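Local coordinates for erythromycin C-12 hydroxylase (PDB 2JJN), which hydroxylates erythromycin D at the C-12 position of its macrolactone ring to give erythromycin C, as a heme-dependent cytochrome P450 monooxygenase, at residues Asp113-Ile118 against Asn363-Glu368; Arg119-Ser124 against Phe141-Thr146. The protein carries 2 engineered substitutions. One frame throughout, in Å; residues are numbered along the deposited sequence.

Contact 1: residues Asp113-Ile118 against Asn363-Glu368; sequences DLEPRI and NRVALE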
ATOM      1  N   ASP A 113      13.543   3.395 -15.384  1.00 23.54           N
ATOM      2  CA  ASP A 113      14.241   4.667 -15.651  1.00 22.67           C
ATOM      3  C   ASP A 113      14.245   5.648 -14.465  1.00 22.20           C
ATOM      4  O   ASP A 113      15.028   6.626 -14.463  1.00 23.43           O
ATOM      5  CB  ASP A 113      13.602   5.357 -16.854  1.00 23.83           C
ATOM      6  CG  ASP A 113      14.063   4.759 -18.186  1.00 27.24           C
ATOM      7  OD1 ASP A 113      14.969   3.888 -18.246  1.00 29.52           O
ATOM      8  OD2 ASP A 113      13.470   5.206 -19.198  1.00 31.36           O
ATOM      9  N   LEU A 114      13.360   5.410 -13.483  1.00 17.63           N
ATOM     10  CA  LEU A 114      13.302   6.277 -12.318  1.00 16.45           C
ATOM     11  C   LEU A 114      14.452   6.052 -11.325  1.00 16.39           C
ATOM     12  O   LEU A 114      14.615   6.854 -10.425  1.00 13.97           O
ATOM     13  CB  LEU A 114      11.981   6.110 -11.571  1.00 15.24           C
ATOM     14  CG  LEU A 114      10.736   6.627 -12.326  1.00 16.49           C
ATOM     15  CD1 LEU A 114       9.459   6.192 -11.652  1.00 14.95           C
ATOM     16  CD2 LEU A 114      10.739   8.123 -12.513  1.00 16.72           C
ATOM     17  N   GLU A 115      15.194   4.964 -11.471  1.00 19.11           N
ATOM     18  CA  GLU A 115      16.161   4.595 -10.430  1.00 20.81           C
ATOM     19  C   GLU A 115      17.134   5.733 -10.077  1.00 21.11           C
ATOM     20  O   GLU A 115      17.290   6.072  -8.896  1.00 20.88           O
ATOM     21  CB  GLU A 115      16.924   3.294 -10.742  1.00 22.44           C
ATOM     22  CG  GLU A 115      17.968   2.991  -9.697  1.00 23.00           C
ATOM     23  CD  GLU A 115      18.605   1.619  -9.847  1.00 27.29           C
ATOM     24  OE1 GLU A 115      18.187   0.867 -10.753  1.00 27.88           O
ATOM     25  OE2 GLU A 115      19.546   1.299  -9.080  1.00 27.56           O
ATOM     26  N   PRO A 116      17.836   6.283 -11.061  1.00 21.86           N
ATOM     27  CA  PRO A 116      18.757   7.365 -10.694  1.00 21.59           C
ATOM     28  C   PRO A 116      18.083   8.528  -9.948  1.00 20.36           C
ATOM     29  O   PRO A 116      18.651   9.064  -8.935  1.00 20.64           O
ATOM     30  CB  PRO A 116      19.335   7.816 -12.046  1.00 22.49           C
ATOM     31  CG  PRO A 116      19.181   6.619 -12.953  1.00 22.80           C
ATOM     32  CD  PRO A 116      17.848   5.998 -12.505  1.00 21.37           C
ATOM     33  N   ARG A 117      16.892   8.956 -10.386  1.00 19.43           N
ATOM     34  CA  ARG A 117      16.210  10.058  -9.658  1.00 19.48           C
ATOM     35  C   ARG A 117      15.802   9.644  -8.220  1.00 19.23           C
ATOM     36  O   ARG A 117      15.881  10.435  -7.268  1.00 19.78           O
ATOM     37  CB  ARG A 117      14.998  10.615 -10.453  1.00 19.41           C
ATOM     38  CG  ARG A 117      14.263  11.699  -9.698  1.00 22.11           C
ATOM     39  CD  ARG A 117      15.098  12.950  -9.506  1.00 25.85           C
ATOM     40  NE  ARG A 117      14.253  14.024  -8.976  1.00 25.22           N
ATOM     41  CZ  ARG A 117      14.676  15.021  -8.205  1.00 28.08           C
ATOM     42  NH1 ARG A 117      15.970  15.134  -7.896  1.00 29.01           N
ATOM     43  NH2 ARG A 117      13.805  15.922  -7.751  1.00 30.94           N
ATOM     44  N   ILE A 118      15.330   8.398  -8.084  1.00 19.74           N
ATOM     45  CA  ILE A 118      14.975   7.891  -6.781  1.00 18.60           C
ATOM     46  C   ILE A 118      16.215   7.945  -5.856  1.00 17.51           C
ATOM     47  O   ILE A 118      16.127   8.351  -4.696  1.00 17.41           O
ATOM     48  CB  ILE A 118      14.452   6.444  -6.835  1.00 17.40           C
ATOM     49  CG1 ILE A 118      13.093   6.427  -7.578  1.00 19.19           C
ATOM     50  CG2 ILE A 118      14.259   5.889  -5.430  1.00 20.33           C
ATOM     51  CD1 ILE A 118      12.649   4.998  -8.004  1.00 20.37           C
ATOM     52  N   ASN A 363      11.905   1.036  -2.442  1.00 18.07           N
ATOM     53  CA  ASN A 363      12.317   0.574  -1.111  1.00 18.48           C
ATOM     54  C   ASN A 363      13.708  -0.083  -1.161  1.00 18.37           C
ATOM     55  O   ASN A 363      14.481   0.013  -0.178  1.00 18.70           O
ATOM     56  CB  ASN A 363      11.233  -0.348  -0.526  1.00 18.67           C
ATOM     57  CG  ASN A 363      10.120   0.448   0.022  1.00 20.00           C
ATOM     58  OD1 ASN A 363      10.204   0.896   1.170  1.00 24.43           O
ATOM     59  ND2 ASN A 363       9.103   0.694  -0.792  1.00 22.27           N
ATOM     60  N   ARG A 364      14.090  -0.696  -2.289  1.00 18.53           N
ATOM     61  CA  ARG A 364      15.452  -1.197  -2.441  1.00 19.22           C
ATOM     62  C   ARG A 364      16.415  -0.021  -2.341  1.00 18.97           C
ATOM     63  O   ARG A 364      17.403  -0.055  -1.586  1.00 19.36           O
ATOM     64  CB  ARG A 364      15.631  -1.875  -3.809  1.00 18.69           C
ATOM     65  CG  ARG A 364      17.102  -2.247  -4.031  1.00 20.36           C
ATOM     66  CD  ARG A 364      17.278  -3.106  -5.303  1.00 23.88           C
ATOM     67  NE  ARG A 364      17.016  -2.410  -6.568  1.00 24.13           N
ATOM     68  CZ  ARG A 364      17.910  -1.680  -7.251  1.00 25.23           C
ATOM     69  NH1 ARG A 364      19.119  -1.403  -6.746  1.00 26.76           N
ATOM     70  NH2 ARG A 364      17.599  -1.238  -8.482  1.00 25.42           N
ATOM     71  N   VAL A 365      16.153   0.989  -3.157  1.00 19.08           N
ATOM     72  CA  VAL A 365      17.072   2.124  -3.207  1.00 18.74           C
ATOM     73  C   VAL A 365      17.133   2.814  -1.851  1.00 19.35           C
ATOM     74  O   VAL A 365      18.207   3.137  -1.352  1.00 19.54           O
ATOM     75  CB  VAL A 365      16.683   3.108  -4.328  1.00 19.43           C
ATOM     76  CG1 VAL A 365      17.558   4.356  -4.250  1.00 19.34           C
ATOM     77  CG2 VAL A 365      16.857   2.454  -5.696  1.00 21.08           C
ATOM     78  N   ALA A 366      15.979   2.998  -1.225  1.00 17.96           N
ATOM     79  CA  ALA A 366      15.989   3.650   0.081  1.00 17.93           C
ATOM     80  C   ALA A 366      16.814   2.854   1.104  1.00 17.71           C
ATOM     81  O   ALA A 366      17.617   3.456   1.881  1.00 18.40           O
ATOM     82  CB  ALA A 366      14.560   3.834   0.588  1.00 19.11           C
ATOM     83  N   LEU A 367      16.626   1.535   1.158  1.00 17.53           N
ATOM     84  CA  LEU A 367      17.410   0.774   2.117  1.00 16.97           C
ATOM     85  C   LEU A 367      18.921   0.770   1.763  1.00 18.02           C
ATOM     86  O   LEU A 367      19.779   0.915   2.674  1.00 18.34           O
ATOM     87  CB  LEU A 367      16.868  -0.641   2.246  1.00 16.39           C
ATOM     88  CG  LEU A 367      17.568  -1.529   3.293  1.00 17.23           C
ATOM     89  CD1 LEU A 367      17.515  -0.842   4.645  1.00 20.09           C
ATOM     90  CD2 LEU A 367      16.846  -2.892   3.378  1.00 18.60           C
ATOM     91  N   GLU A 368      19.215   0.682   0.467  1.00 18.33           N
ATOM     92  CA  GLU A 368      20.610   0.808   0.046  1.00 18.40           C
ATOM     93  C   GLU A 368      21.238   2.082   0.564  1.00 17.48           C
ATOM     94  O   GLU A 368      22.390   2.081   1.027  1.00 19.02           O
ATOM     95  CB  GLU A 368      20.710   0.776  -1.472  1.00 18.52           C
ATOM     96  CG  GLU A 368      20.450  -0.633  -2.064  1.00 19.12           C
ATOM     97  CD  GLU A 368      20.396  -0.587  -3.597  1.00 21.65           C
ATOM     98  OE1 GLU A 368      20.336   0.522  -4.188  1.00 22.58           O
ATOM     99  OE2 GLU A 368      20.368  -1.671  -4.235  1.00 21.99           O
TER
HETATM  100  O   HOH W   1      21.217  -0.628  -8.660  1.00 28.48           O
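Glu115 sends CG anti to its backbone nitrogen (chi1 176°) and stays extended beyond it, which carries its carboxylate across to the other helix, where a bend at chi3 (68°) turns the end of Arg364 to meet it. In P450 nomenclature these are helix D (115-127) and helix L (356-374), two members of the conserved D-E-I-L bundle. Glu115 OE1 forms a salt bridge with Arg364 NH2 at 3.2 Å, at the edge of the guanidinium and near its plane. The planes of the two groups stand 80° apart, which rules out a flat two-pronged pairing; the hydrogen bond from Arg364 NH2 to Glu115 OE2 is weak. Arg364 NH1 makes a firmer, hydrogen-bonded salt bridge to Glu368 OE2 at 2.8 Å, on the syn side of that carboxylate. Arginine suits this salt-bridge network because its planar group can serve a glutamate on each helix, and Arg119 supplies a second cation to both glutamates. Deeper in, the charges give way to branched aliphatics: Ile118 CG2 packs against Val365 CG1 at 3.8 Å, a compact pair fit for a buried helix interface. On the polar side, one water links the two groups, giving a hydrogen to Glu115 OE2 at 2.6 Å and accepting one from Arg364 NH1 at 2.9 Å.

Contact 2: residues Arg119-Ser124 against Phe141-Thr146; sequences RDVTRS and FPLPVT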
ATOM      1  N   ARG A 119      17.333   7.503  -6.384  1.00 17.70           N
ATOM      2  CA  ARG A 119      18.578   7.484  -5.620  1.00 17.39           C
ATOM      3  C   ARG A 119      19.037   8.902  -5.270  1.00 18.24           C
ATOM      4  O   ARG A 119      19.462   9.181  -4.150  1.00 18.56           O
ATOM      5  CB  ARG A 119      19.661   6.724  -6.354  1.00 18.03           C
ATOM      6  CG  ARG A 119      20.865   6.413  -5.402  1.00 18.33           C
ATOM      7  CD  ARG A 119      21.895   5.537  -6.126  1.00 20.93           C
ATOM      8  NE  ARG A 119      21.305   4.306  -6.635  1.00 19.94           N
ATOM      9  CZ  ARG A 119      20.987   3.248  -5.865  1.00 20.35           C
ATOM     10  NH1 ARG A 119      21.188   3.251  -4.523  1.00 18.83           N
ATOM     11  NH2 ARG A 119      20.502   2.148  -6.464  1.00 21.93           N
ATOM     12  N   ASP A 120      18.949   9.806  -6.229  1.00 18.50           N
ATOM     13  CA  ASP A 120      19.327  11.208  -6.024  1.00 19.58           C
ATOM     14  C   ASP A 120      18.508  11.873  -4.929  1.00 19.48           C
ATOM     15  O   ASP A 120      19.036  12.488  -4.016  1.00 19.98           O
ATOM     16  CB  ASP A 120      19.097  11.928  -7.365  1.00 20.49           C
ATOM     17  CG  ASP A 120      19.437  13.400  -7.300  1.00 23.34           C
ATOM     18  OD1 ASP A 120      20.587  13.699  -6.952  1.00 24.11           O
ATOM     19  OD2 ASP A 120      18.590  14.263  -7.668  1.00 28.39           O
ATOM     20  N   VAL A 121      17.181  11.782  -5.025  1.00 18.65           N
ATOM     21  CA  VAL A 121      16.298  12.356  -4.003  1.00 18.89           C
ATOM     22  C   VAL A 121      16.591  11.747  -2.649  1.00 18.61           C
ATOM     23  O   VAL A 121      16.738  12.460  -1.666  1.00 19.39           O
ATOM     24  CB  VAL A 121      14.807  12.100  -4.405  1.00 19.64           C
ATOM     25  CG1 VAL A 121      13.868  12.441  -3.229  1.00 21.33           C
ATOM     26  CG2 VAL A 121      14.449  12.915  -5.653  1.00 19.89           C
ATOM     27  N   THR A 122      16.726  10.423  -2.584  1.00 18.08           N
ATOM     28  CA  THR A 122      16.982   9.737  -1.299  1.00 18.81           C
ATOM     29  C   THR A 122      18.289  10.182  -0.685  1.00 18.08           C
ATOM     30  O   THR A 122      18.349  10.562   0.495  1.00 19.38           O
ATOM     31  CB  THR A 122      17.009   8.244  -1.534  1.00 19.56           C
ATOM     32  OG1 THR A 122      15.690   7.807  -1.937  1.00 18.61           O
ATOM     33  CG2 THR A 122      17.396   7.490  -0.278  1.00 18.35           C
ATOM     34  N   ARG A 123      19.330  10.201  -1.500  1.00 18.74           N
ATOM     35  CA  ARG A 123      20.670  10.546  -0.990  1.00 17.83           C
ATOM     36  C   ARG A 123      20.720  11.981  -0.498  1.00 18.24           C
ATOM     37  O   ARG A 123      21.320  12.272   0.564  1.00 19.87           O
ATOM     38  CB  ARG A 123      21.709  10.344  -2.088  1.00 17.95           C
ATOM     39  CG  ARG A 123      23.122  10.414  -1.537  1.00 17.74           C
ATOM     40  CD  ARG A 123      24.123   9.899  -2.537  1.00 21.01           C
ATOM     41  NE  ARG A 123      23.994   8.460  -2.755  1.00 19.61           N
ATOM     42  CZ  ARG A 123      24.753   7.759  -3.609  1.00 22.11           C
ATOM     43  NH1 ARG A 123      25.704   8.384  -4.315  1.00 23.55           N
ATOM     44  NH2 ARG A 123      24.580   6.457  -3.809  1.00 22.96           N
ATOM     45  N   SER A 124      20.069  12.894  -1.228  1.00 18.35           N
ATOM     46  CA  SER A 124      20.043  14.298  -0.796  1.00 18.31           C
ATOM     47  C   SER A 124      19.231  14.536   0.443  1.00 19.19           C
ATOM     48  O   SER A 124      19.663  15.299   1.315  1.00 21.26           O
ATOM     49  CB  SER A 124      19.520  15.150  -1.929  1.00 20.19           C
ATOM     50  OG  SER A 124      20.503  15.234  -2.956  1.00 20.16           O
ATOM     51  N   PHE A 141       8.073   9.719   3.851  1.00 21.04           N
ATOM     52  CA  PHE A 141       6.906  10.450   3.347  1.00 22.40           C
ATOM     53  C   PHE A 141       7.254  11.204   2.064  1.00 21.48           C
ATOM     54  O   PHE A 141       6.585  10.973   1.018  1.00 25.27           O
ATOM     55  CB  PHE A 141       6.313  11.392   4.404  1.00 24.08           C
ATOM     56  CG  PHE A 141       5.048  12.065   3.951  1.00 26.49           C
ATOM     57  CD1 PHE A 141       3.810  11.478   4.241  1.00 30.52           C
ATOM     58  CD2 PHE A 141       5.105  13.253   3.225  1.00 29.84           C
ATOM     59  CE1 PHE A 141       2.623  12.109   3.830  1.00 32.68           C
ATOM     60  CE2 PHE A 141       3.929  13.894   2.781  1.00 30.29           C
ATOM     61  CZ  PHE A 141       2.700  13.304   3.090  1.00 32.36           C
ATOM     62  N   PRO A 142       8.286  12.079   2.062  1.00 18.09           N
ATOM     63  CA  PRO A 142       8.554  12.851   0.834  1.00 19.38           C
ATOM     64  C   PRO A 142       8.992  12.049  -0.404  1.00 20.04           C
ATOM     65  O   PRO A 142       8.689  12.444  -1.536  1.00 20.96           O
ATOM     66  CB  PRO A 142       9.660  13.818   1.214  1.00 18.19           C
ATOM     67  CG  PRO A 142      10.136  13.412   2.591  1.00 19.53           C
ATOM     68  CD  PRO A 142       9.179  12.462   3.185  1.00 17.60           C
ATOM     69  N   LEU A 143       9.758  10.984  -0.211  1.00 20.52           N
ATOM     70  CA  LEU A 143      10.304  10.294  -1.369  1.00 21.60           C
ATOM     71  C   LEU A 143       9.235   9.846  -2.354  1.00 22.96           C
ATOM     72  O   LEU A 143       9.323  10.262  -3.515  1.00 23.04           O
ATOM     73  CB  LEU A 143      11.223   9.130  -0.935  1.00 22.42           C
ATOM     74  CG  LEU A 143      11.677   8.247  -2.092  1.00 20.85           C
ATOM     75  CD1 LEU A 143      12.656   8.985  -3.071  1.00 21.73           C
ATOM     76  CD2 LEU A 143      12.338   7.002  -1.475  1.00 21.42           C
ATOM     77  N   PRO A 144       8.253   9.009  -1.928  1.00 24.56           N
ATOM     78  CA  PRO A 144       7.295   8.499  -2.924  1.00 25.86           C
ATOM     79  C   PRO A 144       6.461   9.594  -3.555  1.00 27.50           C
ATOM     80  O   PRO A 144       6.112   9.468  -4.759  1.00 28.48           O
ATOM     81  CB  PRO A 144       6.398   7.519  -2.144  1.00 26.92           C
ATOM     82  CG  PRO A 144       6.849   7.582  -0.708  1.00 27.50           C
ATOM     83  CD  PRO A 144       7.979   8.515  -0.556  1.00 24.06           C
ATOM     84  N   VAL A 145       6.128  10.632  -2.778  1.00 28.94           N
ATOM     85  CA  VAL A 145       5.373  11.808  -3.302  1.00 29.97           C
ATOM     86  C   VAL A 145       6.155  12.491  -4.438  1.00 29.38           C
ATOM     87  O   VAL A 145       5.595  12.826  -5.506  1.00 28.94           O
ATOM     88  CB  VAL A 145       5.044  12.946  -2.228  1.00 32.15           C
ATOM     89  CG1 VAL A 145       4.347  12.452  -1.066  1.00 33.13           C
ATOM     90  CG2 VAL A 145       6.250  13.757  -1.822  1.00 35.63           C
ATOM     91  N   THR A 146       7.439  12.726  -4.179  1.00 27.87           N
ATOM     92  CA  THR A 146       8.293  13.456  -5.090  1.00 25.74           C
ATOM     93  C   THR A 146       8.410  12.658  -6.359  1.00 24.75           C
ATOM     94  O   THR A 146       8.255  13.212  -7.468  1.00 24.90           O
ATOM     95  CB  THR A 146       9.685  13.720  -4.444  1.00 26.40           C
ATOM     96  OG1 THR A 146       9.482  14.654  -3.380  1.00 28.55           O
ATOM     97  CG2 THR A 146      10.644  14.344  -5.443  1.00 26.19           C
TER
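Leu143 and Thr122 meet at the tight end of a nearly antiparallel helix pair, helix D (115-127) against helix E (142-152) of the P450 bundle. Over these short segments the helix axes run 150° apart in direction and approach to 10.1 Å, and the CA atoms of Thr122 and Leu143 are the nearest pair, 6.7 Å apart. A first torsion of 172° swings the fork of Leu143 away from its own backbone N and out to helix D, where both methyls straddle one hydroxyl: Thr122 OG1 is 3.4 Å from Leu143 CD1 and 3.5 Å from Leu143 CD2. An oxygen can sit among methyls here because Thr122 OG1 hydrogen-bonds to the carbonyl of Ile118 one turn back, and so brings its own partner into the buried layer. Leu143 CD1 also lies against Val121 CG1 at 3.7 Å, so a single leucine methyl touches two successive residues of helix D. The packing is looser one turn along helix E, where Val121 CG2 and Thr146 CG2 reach toward each other tip to tip at 4.1 Å. Thr146 is partly exposed, and a beta-branched residue with a polar arm suits such a border between core and solvent. Around the pair, helix 135-140 touches Thr122 through Leu139, while Pro144 turns to helix 228-259 (helix I) and to Glu362 of helix 356-374.

Overall arrangement
Both contacts use helix 115-127: contact 1 joins its first turn to helix 356-374, and contact 2 joins the following turns to helix 142-152. Their centres are about 8 Å apart. Arg119, at the start of segment 119-124, reaches back to contact 1, its NH2 forming a salt bridge with Glu368 OE1 at 2.8 Å while its CA packs against Val365 CG1 at 3.6 Å. Packing also continues between them, the carbonyl oxygen Ile118 O lying 3.9 Å from the methyl Leu143 CD1. Neither contact belongs to the substrate site, yet the heme is near: the side chain of Ile118 lies about 9 Å from it and that of Leu143 about 10 Å. Helix 356-374 follows closely after Cys353, the axial ligand of the iron.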